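Local coordinates for protein PfkB family carbohydrate kinase (Listeria grayi DSM 20601, PDB 4GM6) that probably acts as a sugar kinase of the PfkB family, passing a phosphate group to a carbohydrate substrate, at residues V212-A217 with I246-A251; I185-N190 with Q207-V212; L34-T39 with G110-E115. All coordinates share one frame; numbering follows the deposited sequence.

The three contacts illustrate how a PfkB-type kinase combines a large alpha/beta core with a smaller four-stranded sheet. Along the chain interaction 3 closes first, then interaction 2, then interaction 1. The last two are neighbours: their centres lie about 8 Å apart, they share V212, and strand 214-216 runs between strands 184-188 and 248-256 of the nine-stranded sheet. Helix 198-208 leads, through a short 3-10 turn, into that middle strand; interaction 2 lies within the beta-alpha-beta crossover, and interaction 1 pairs its second strand with the next one. Interaction 3 belongs to the other sheet, across the chain's centre, its centre about 29 Å from that of interaction 1 and about 27 Å from that of interaction 2; there a second subunit packs close by.

Interaction 1: V212-A217 with I246-A251; sequences VDYCSA and IELFYA
Three backbone hydrogen bonds zip residues 213-215 to 248-250: L248 N to D213 O, C215 N to L248 O (2.9 Å) and Y250 N to C215 O (2.9 Å). A217 N adds a weak one to Y250 O. CA-H...O contacts accompany them, among them F249 CA to C215 O at 3.1 Å.

Aromatic contacts occupy both faces of the pair. On the side of S216 and Y250, the serine CB sits over one face of the tyrosine ring, 3.8 Å from its centroid, in a CH-pi contact. The ring lies over the neighbouring strand because CG of Y250 is wedged between its backbone N and carbonyl carbon (chi1 58°). On the side of C215 and F249, the cysteine CB approaches CD1 of the phenylalanine at 3.5 Å, while SG stands at the ring edge, 5.1 Å from the centroid. I246 CG2 covers part of one face of the same ring and touches C215 CB.

A water links the outer polar ends, hydrogen-bonded to Y214 OH (2.7 Å) and donating to E247 OE1 (2.6 Å).

With strand 184-188 flanking 214-216, this is parallel pairing within the central sheet of the PfkB alpha/beta fold.

Interaction 2: I185-N190 with Q207-V212; sequences ISFDMN and QLLPLV
F187 reaches from strand 184-188 to the end of helix 198-208, meeting V212 near its base and leucines farther out. Its CB presses against CG2 of V212 at 3.3 Å, with CG1 of the same valine at 3.8 Å; the two side chains cross at about a right angle. CG, the next atom out, lies 3.9 Å from V212 CG2. With that CG anti to the backbone nitrogen (chi1 -171°), the ring projects from the strand into the apolar layer beneath the helix. Ring atom CD2 comes within 4.3 Å of L209 CD2, while CE1, across the ring, meets L208 CD1 at 4.1 Å. At the tip, CZ approaches L208 CG, and L208 CB lies over one ring face, offset toward the rim.

Flanking contacts widen the patch. The bent chain of M189 brings SD to 3.9 Å from L209 CD2, and I185 sets its CB against L211 O at 3.5 Å. No hydrogen bond joins the two segments; I161 of helix 158-163 also packs on F187 and L208.

Apolar packing of this kind, strand against helix end just before the chain enters strand 214-216, is that of a beta-alpha-beta crossover in an alpha/beta sheet.

Interaction 3: L34-T39 with G110-E115; sequences LMRLST and GTYYLE
Y112 places CG between its backbone N and carbonyl carbon (chi1 72°), which lets its ring lean over the neighbouring strand, where R36, with CG anti to its own N (chi1 166°), extends across it. R36 CB therefore lies over one ring face, 4.1 Å from the centroid in a CH-pi contact, and CD follows at 3.6 Å from Y112 CZ. The guanidinium and ring planes are only 26° apart. L34 CD1 meets the same ring at Y112 CD2, 3.9 Å away, the two side chains crossing at about a right angle. Beyond the ring, R36 NH2 donates to S38 OG (3.2 Å), and salt bridges to D287 and D329 anchor the guanidinium; these several partners probably fix its orientation.

Five backbone hydrogen bonds run in parallel register, from M35 N to G110 O through to T39 N to L114 O. L114 N to L37 O, at 2.8 Å, is the shortest. The pair forms the middle of a four-stranded mixed sheet, flanked by strands 50-56 and 124-128, in keeping with the small lid-like sheet of PfkB sugar kinases.

The other face carries M35, L37, T111 and Y113. L37 CD1 sits over one face of the Y113 ring, 4.0 Å from CE1, and M35 CE meets T111 CG2 at 3.9 Å. A second subunit closes over this face: its Y113 packs on M35 and T111, and its L51 on L37.

Interaction 1: V212-A217 with I246-A251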
# COMPACT_ATOMS: atom_id res chain seq x y z
N VAL C 212 -7.14 -44.18 16.97
CA VAL C 212 -7.95 -42.97 16.73
C VAL C 212 -9.48 -43.14 16.93
O VAL C 212 -10.06 -44.20 16.64
CB VAL C 212 -7.68 -42.41 15.32
CG1 VAL C 212 -8.64 -41.26 15.01
CG2 VAL C 212 -6.22 -41.96 15.19
N ASP C 213 -10.13 -42.09 17.42
CA ASP C 213 -11.59 -42.08 17.61
C ASP C 213 -12.30 -41.35 16.48
O ASP C 213 -13.33 -41.81 15.96
CB ASP C 213 -11.94 -41.39 18.92
CG ASP C 213 -11.39 -42.12 20.11
OD1 ASP C 213 -11.82 -43.27 20.33
OD2 ASP C 213 -10.54 -41.56 20.82
N TYR C 214 -11.75 -40.19 16.13
CA TYR C 214 -12.30 -39.34 15.09
C TYR C 214 -11.22 -39.11 14.05
O TYR C 214 -10.18 -38.50 14.36
CB TYR C 214 -12.72 -37.99 15.67
CG TYR C 214 -13.49 -38.07 16.97
CD1 TYR C 214 -14.55 -38.96 17.14
CD2 TYR C 214 -13.17 -37.21 18.03
CE1 TYR C 214 -15.25 -39.01 18.34
CE2 TYR C 214 -13.87 -37.25 19.21
CZ TYR C 214 -14.90 -38.15 19.37
OH TYR C 214 -15.59 -38.17 20.56
N CYS C 215 -11.45 -39.60 12.83
CA CYS C 215 -10.44 -39.51 11.78
C CYS C 215 -10.86 -38.62 10.62
O CYS C 215 -11.91 -38.83 10.02
CB CYS C 215 -10.11 -40.91 11.24
SG CYS C 215 -8.71 -40.96 10.08
N SER C 216 -10.04 -37.62 10.30
CA SER C 216 -10.24 -36.88 9.07
C SER C 216 -9.55 -37.60 7.91
O SER C 216 -8.33 -37.54 7.77
CB SER C 216 -9.73 -35.45 9.18
OG SER C 216 -10.05 -34.77 7.99
N ALA C 217 -10.35 -38.29 7.10
CA ALA C 217 -9.79 -39.06 5.99
C ALA C 217 -10.73 -39.04 4.80
O ALA C 217 -11.95 -39.18 4.95
CB ALA C 217 -9.49 -40.50 6.42
N ILE C 246 -12.34 -46.78 15.02
CA ILE C 246 -12.63 -45.42 14.59
C ILE C 246 -14.14 -45.18 14.59
O ILE C 246 -14.85 -45.67 13.74
CB ILE C 246 -12.06 -45.16 13.18
CG1 ILE C 246 -10.55 -45.20 13.18
CG2 ILE C 246 -12.52 -43.83 12.62
CD1 ILE C 246 -9.94 -45.30 11.84
N GLU C 247 -14.60 -44.39 15.55
CA GLU C 247 -16.02 -44.05 15.73
C GLU C 247 -16.62 -43.19 14.57
O GLU C 247 -17.70 -43.48 14.06
CB GLU C 247 -16.18 -43.36 17.08
CG GLU C 247 -17.60 -42.91 17.43
CD GLU C 247 -17.64 -42.23 18.78
OE1 GLU C 247 -18.69 -41.59 19.10
OE2 GLU C 247 -16.63 -42.33 19.53
N LEU C 248 -15.94 -42.13 14.14
CA LEU C 248 -16.41 -41.39 12.95
C LEU C 248 -15.31 -40.79 12.10
O LEU C 248 -14.28 -40.38 12.64
CB LEU C 248 -17.47 -40.32 13.29
CG LEU C 248 -17.09 -39.07 14.08
CD1 LEU C 248 -18.19 -38.03 13.92
CD2 LEU C 248 -16.89 -39.40 15.55
N PHE C 249 -15.54 -40.80 10.78
CA PHE C 249 -14.65 -40.16 9.83
C PHE C 249 -15.29 -38.85 9.39
O PHE C 249 -16.51 -38.70 9.47
CB PHE C 249 -14.42 -41.04 8.60
CG PHE C 249 -13.71 -42.34 8.89
CD1 PHE C 249 -12.32 -42.39 8.93
CD2 PHE C 249 -14.43 -43.50 9.10
CE1 PHE C 249 -11.67 -43.59 9.19
CE2 PHE C 249 -13.78 -44.70 9.37
CZ PHE C 249 -12.40 -44.74 9.41
N TYR C 250 -14.47 -37.91 8.92
CA TYR C 250 -15.02 -36.67 8.39
C TYR C 250 -14.04 -36.08 7.38
O TYR C 250 -12.84 -36.27 7.50
CB TYR C 250 -15.29 -35.66 9.51
CG TYR C 250 -14.08 -35.31 10.35
CD1 TYR C 250 -13.64 -36.16 11.36
CD2 TYR C 250 -13.39 -34.12 10.15
CE1 TYR C 250 -12.54 -35.85 12.13
CE2 TYR C 250 -12.29 -33.79 10.93
CZ TYR C 250 -11.87 -34.66 11.91
OH TYR C 250 -10.77 -34.34 12.69
N ALA C 251 -14.58 -35.38 6.39
CA ALA C 251 -13.75 -34.74 5.38
C ALA C 251 -14.64 -33.88 4.52
O ALA C 251 -15.87 -33.93 4.63
CB ALA C 251 -13.05 -35.79 4.53
O HOH W 1 -17.56 -40.04 20.86

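Interaction 2: I185-N190 with Q207-V212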
# COMPACT_ATOMS: atom_id res chain seq x y z
N ILE C 185 -9.48 -39.36 20.85
CA ILE C 185 -8.37 -39.08 19.96
C ILE C 185 -8.84 -38.60 18.59
O ILE C 185 -9.55 -39.32 17.87
CB ILE C 185 -7.44 -40.31 19.84
CG1 ILE C 185 -7.05 -40.80 21.25
CG2 ILE C 185 -6.20 -39.98 19.01
CD1 ILE C 185 -6.47 -39.75 22.15
N SER C 186 -8.47 -37.38 18.24
CA SER C 186 -8.77 -36.80 16.93
C SER C 186 -7.51 -36.78 16.08
O SER C 186 -6.48 -36.22 16.48
CB SER C 186 -9.27 -35.36 17.08
OG SER C 186 -9.31 -34.71 15.82
N PHE C 187 -7.60 -37.38 14.90
CA PHE C 187 -6.45 -37.45 14.01
C PHE C 187 -6.81 -36.96 12.62
O PHE C 187 -7.85 -37.31 12.06
CB PHE C 187 -5.90 -38.89 13.95
CG PHE C 187 -4.59 -39.02 13.22
CD1 PHE C 187 -3.45 -38.39 13.74
CD2 PHE C 187 -4.50 -39.73 12.01
CE1 PHE C 187 -2.24 -38.50 13.08
CE2 PHE C 187 -3.29 -39.84 11.35
CZ PHE C 187 -2.17 -39.23 11.87
N ASP C 188 -5.94 -36.11 12.08
CA ASP C 188 -6.10 -35.56 10.75
C ASP C 188 -5.00 -36.16 9.87
O ASP C 188 -3.83 -35.81 10.03
CB ASP C 188 -5.96 -34.04 10.87
CG ASP C 188 -6.02 -33.33 9.53
OD1 ASP C 188 -6.33 -33.99 8.52
OD2 ASP C 188 -5.75 -32.10 9.51
N MET C 189 -5.36 -37.07 8.96
CA MET C 189 -4.36 -37.73 8.09
C MET C 189 -3.38 -36.70 7.50
O MET C 189 -2.17 -36.83 7.64
CB MET C 189 -5.04 -38.46 6.93
CG MET C 189 -6.06 -39.50 7.36
SD MET C 189 -5.28 -41.04 7.89
CE MET C 189 -4.81 -41.78 6.33
N ASN C 190 -3.93 -35.71 6.81
CA ASN C 190 -3.14 -34.58 6.33
C ASN C 190 -1.80 -35.04 5.77
O ASN C 190 -0.74 -34.61 6.22
CB ASN C 190 -2.93 -33.56 7.45
CG ASN C 190 -3.23 -32.14 7.01
OD1 ASN C 190 -2.87 -31.74 5.90
ND2 ASN C 190 -3.89 -31.37 7.87
N GLN C 207 0.57 -47.18 12.55
CA GLN C 207 0.77 -47.13 13.99
C GLN C 207 -0.29 -46.24 14.67
O GLN C 207 -0.74 -46.55 15.76
CB GLN C 207 2.17 -46.59 14.35
CG GLN C 207 3.32 -47.33 13.65
CD GLN C 207 4.66 -46.69 13.94
OE1 GLN C 207 4.94 -46.33 15.09
NE2 GLN C 207 5.49 -46.55 12.92
N LEU C 208 -0.66 -45.14 14.02
CA LEU C 208 -1.62 -44.17 14.59
C LEU C 208 -3.06 -44.62 14.55
O LEU C 208 -3.73 -44.59 15.56
CB LEU C 208 -1.53 -42.80 13.89
CG LEU C 208 -0.26 -42.07 14.18
CD1 LEU C 208 -0.41 -41.25 15.46
CD2 LEU C 208 0.99 -43.00 14.25
N LEU C 209 -3.53 -45.05 13.37
CA LEU C 209 -4.97 -45.35 13.15
C LEU C 209 -5.67 -46.28 14.17
O LEU C 209 -6.78 -45.98 14.62
CB LEU C 209 -5.23 -45.89 11.73
CG LEU C 209 -4.91 -44.87 10.62
CD1 LEU C 209 -5.10 -45.52 9.25
CD2 LEU C 209 -5.78 -43.62 10.74
N PRO C 210 -5.04 -47.39 14.53
CA PRO C 210 -5.67 -48.29 15.57
C PRO C 210 -5.98 -47.54 16.87
O PRO C 210 -6.75 -48.03 17.72
CB PRO C 210 -4.58 -49.30 15.81
CG PRO C 210 -3.79 -49.33 14.53
CD PRO C 210 -3.79 -47.92 13.96
N LEU C 211 -5.39 -46.35 16.99
CA LEU C 211 -5.48 -45.52 18.20
C LEU C 211 -6.44 -44.34 18.11
O LEU C 211 -6.53 -43.55 19.07
CB LEU C 211 -4.10 -44.95 18.53
CG LEU C 211 -3.04 -45.92 19.03
CD1 LEU C 211 -1.93 -45.11 19.69
CD2 LEU C 211 -3.67 -46.91 20.02
N VAL C 212 -7.14 -44.18 16.97
CA VAL C 212 -7.95 -42.97 16.73
C VAL C 212 -9.48 -43.14 16.93
O VAL C 212 -10.06 -44.20 16.64
CB VAL C 212 -7.68 -42.41 15.32
CG1 VAL C 212 -8.64 -41.26 15.01
CG2 VAL C 212 -6.22 -41.96 15.19

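Interaction 3: L34-T39 with G110-E115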
# COMPACT_ATOMS: atom_id res chain seq x y z
N LEU C 34 3.98 -22.11 11.72
CA LEU C 34 4.80 -21.63 10.61
C LEU C 34 4.48 -20.17 10.35
O LEU C 34 3.36 -19.72 10.57
CB LEU C 34 4.49 -22.43 9.34
CG LEU C 34 4.74 -23.93 9.44
CD1 LEU C 34 4.31 -24.64 8.16
CD2 LEU C 34 6.23 -24.12 9.70
N MET C 35 5.45 -19.42 9.86
CA MET C 35 5.09 -18.12 9.34
C MET C 35 4.87 -18.27 7.83
O MET C 35 5.77 -18.73 7.11
CB MET C 35 6.14 -17.07 9.63
CG MET C 35 5.80 -15.74 8.96
SD MET C 35 6.88 -14.38 9.43
CE MET C 35 8.49 -15.03 9.01
N ARG C 36 3.69 -17.92 7.36
CA ARG C 36 3.45 -17.94 5.93
C ARG C 36 3.76 -16.57 5.33
O ARG C 36 3.41 -15.55 5.92
CB ARG C 36 2.02 -18.35 5.58
CG ARG C 36 1.76 -18.01 4.13
CD ARG C 36 0.48 -18.56 3.53
NE ARG C 36 -0.70 -18.55 4.38
CZ ARG C 36 -1.87 -17.98 4.08
NH1 ARG C 36 -2.89 -18.09 4.91
NH2 ARG C 36 -2.04 -17.30 2.96
N LEU C 37 4.44 -16.55 4.18
CA LEU C 37 4.79 -15.31 3.46
C LEU C 37 4.20 -15.36 2.06
O LEU C 37 4.63 -16.17 1.24
CB LEU C 37 6.31 -15.15 3.40
CG LEU C 37 6.90 -15.11 4.83
CD1 LEU C 37 8.14 -15.99 4.94
CD2 LEU C 37 7.24 -13.70 5.24
N SER C 38 3.24 -14.47 1.79
CA SER C 38 2.33 -14.58 0.66
C SER C 38 2.51 -13.43 -0.33
O SER C 38 2.66 -12.29 0.09
CB SER C 38 0.88 -14.47 1.19
OG SER C 38 0.41 -15.73 1.58
N THR C 39 2.44 -13.72 -1.64
CA THR C 39 2.39 -12.64 -2.65
C THR C 39 0.95 -12.16 -2.77
O THR C 39 0.02 -12.83 -2.34
CB THR C 39 2.84 -13.12 -4.04
OG1 THR C 39 1.86 -14.01 -4.61
CG2 THR C 39 4.17 -13.83 -3.96
N GLY C 110 9.97 -22.11 11.40
CA GLY C 110 9.73 -22.59 10.04
C GLY C 110 8.86 -21.62 9.27
O GLY C 110 8.00 -20.94 9.83
N THR C 111 9.07 -21.54 7.96
CA THR C 111 8.30 -20.64 7.14
C THR C 111 7.89 -21.35 5.88
O THR C 111 8.36 -22.45 5.61
CB THR C 111 9.11 -19.37 6.74
OG1 THR C 111 10.25 -19.74 5.94
CG2 THR C 111 9.61 -18.63 7.98
N TYR C 112 7.00 -20.74 5.11
CA TYR C 112 6.78 -21.15 3.74
C TYR C 112 6.28 -19.96 2.95
O TYR C 112 5.72 -19.02 3.50
CB TYR C 112 5.87 -22.38 3.62
CG TYR C 112 4.39 -22.18 3.90
CD1 TYR C 112 3.48 -22.00 2.87
CD2 TYR C 112 3.91 -22.21 5.20
CE1 TYR C 112 2.13 -21.85 3.13
CE2 TYR C 112 2.57 -22.06 5.48
CZ TYR C 112 1.68 -21.88 4.44
OH TYR C 112 0.34 -21.73 4.71
N TYR C 113 6.53 -20.00 1.65
CA TYR C 113 6.20 -18.91 0.76
C TYR C 113 5.02 -19.37 -0.06
O TYR C 113 5.00 -20.51 -0.52
CB TYR C 113 7.40 -18.63 -0.15
CG TYR C 113 8.61 -18.13 0.60
CD1 TYR C 113 8.86 -16.77 0.72
CD2 TYR C 113 9.50 -19.03 1.19
CE1 TYR C 113 9.97 -16.31 1.40
CE2 TYR C 113 10.61 -18.57 1.88
CZ TYR C 113 10.83 -17.20 1.98
OH TYR C 113 11.93 -16.71 2.65
N LEU C 114 4.03 -18.51 -0.21
CA LEU C 114 2.86 -18.87 -0.99
C LEU C 114 2.63 -17.86 -2.12
O LEU C 114 2.44 -16.67 -1.87
CB LEU C 114 1.62 -18.96 -0.10
CG LEU C 114 0.45 -19.70 -0.75
CD1 LEU C 114 -0.52 -20.26 0.28
CD2 LEU C 114 -0.27 -18.77 -1.70
N GLU C 115 2.67 -18.34 -3.35
CA GLU C 115 2.41 -17.50 -4.51
C GLU C 115 0.95 -17.66 -4.83
O GLU C 115 0.43 -18.78 -5.01
CB GLU C 115 3.24 -17.96 -5.70
CG GLU C 115 3.26 -17.02 -6.88
CD GLU C 115 4.05 -17.62 -8.02
OE1 GLU C 115 3.58 -18.64 -8.57
OE2 GLU C 115 5.14 -17.10 -8.35
O HOH W 2 -0.65 -15.34 -1.83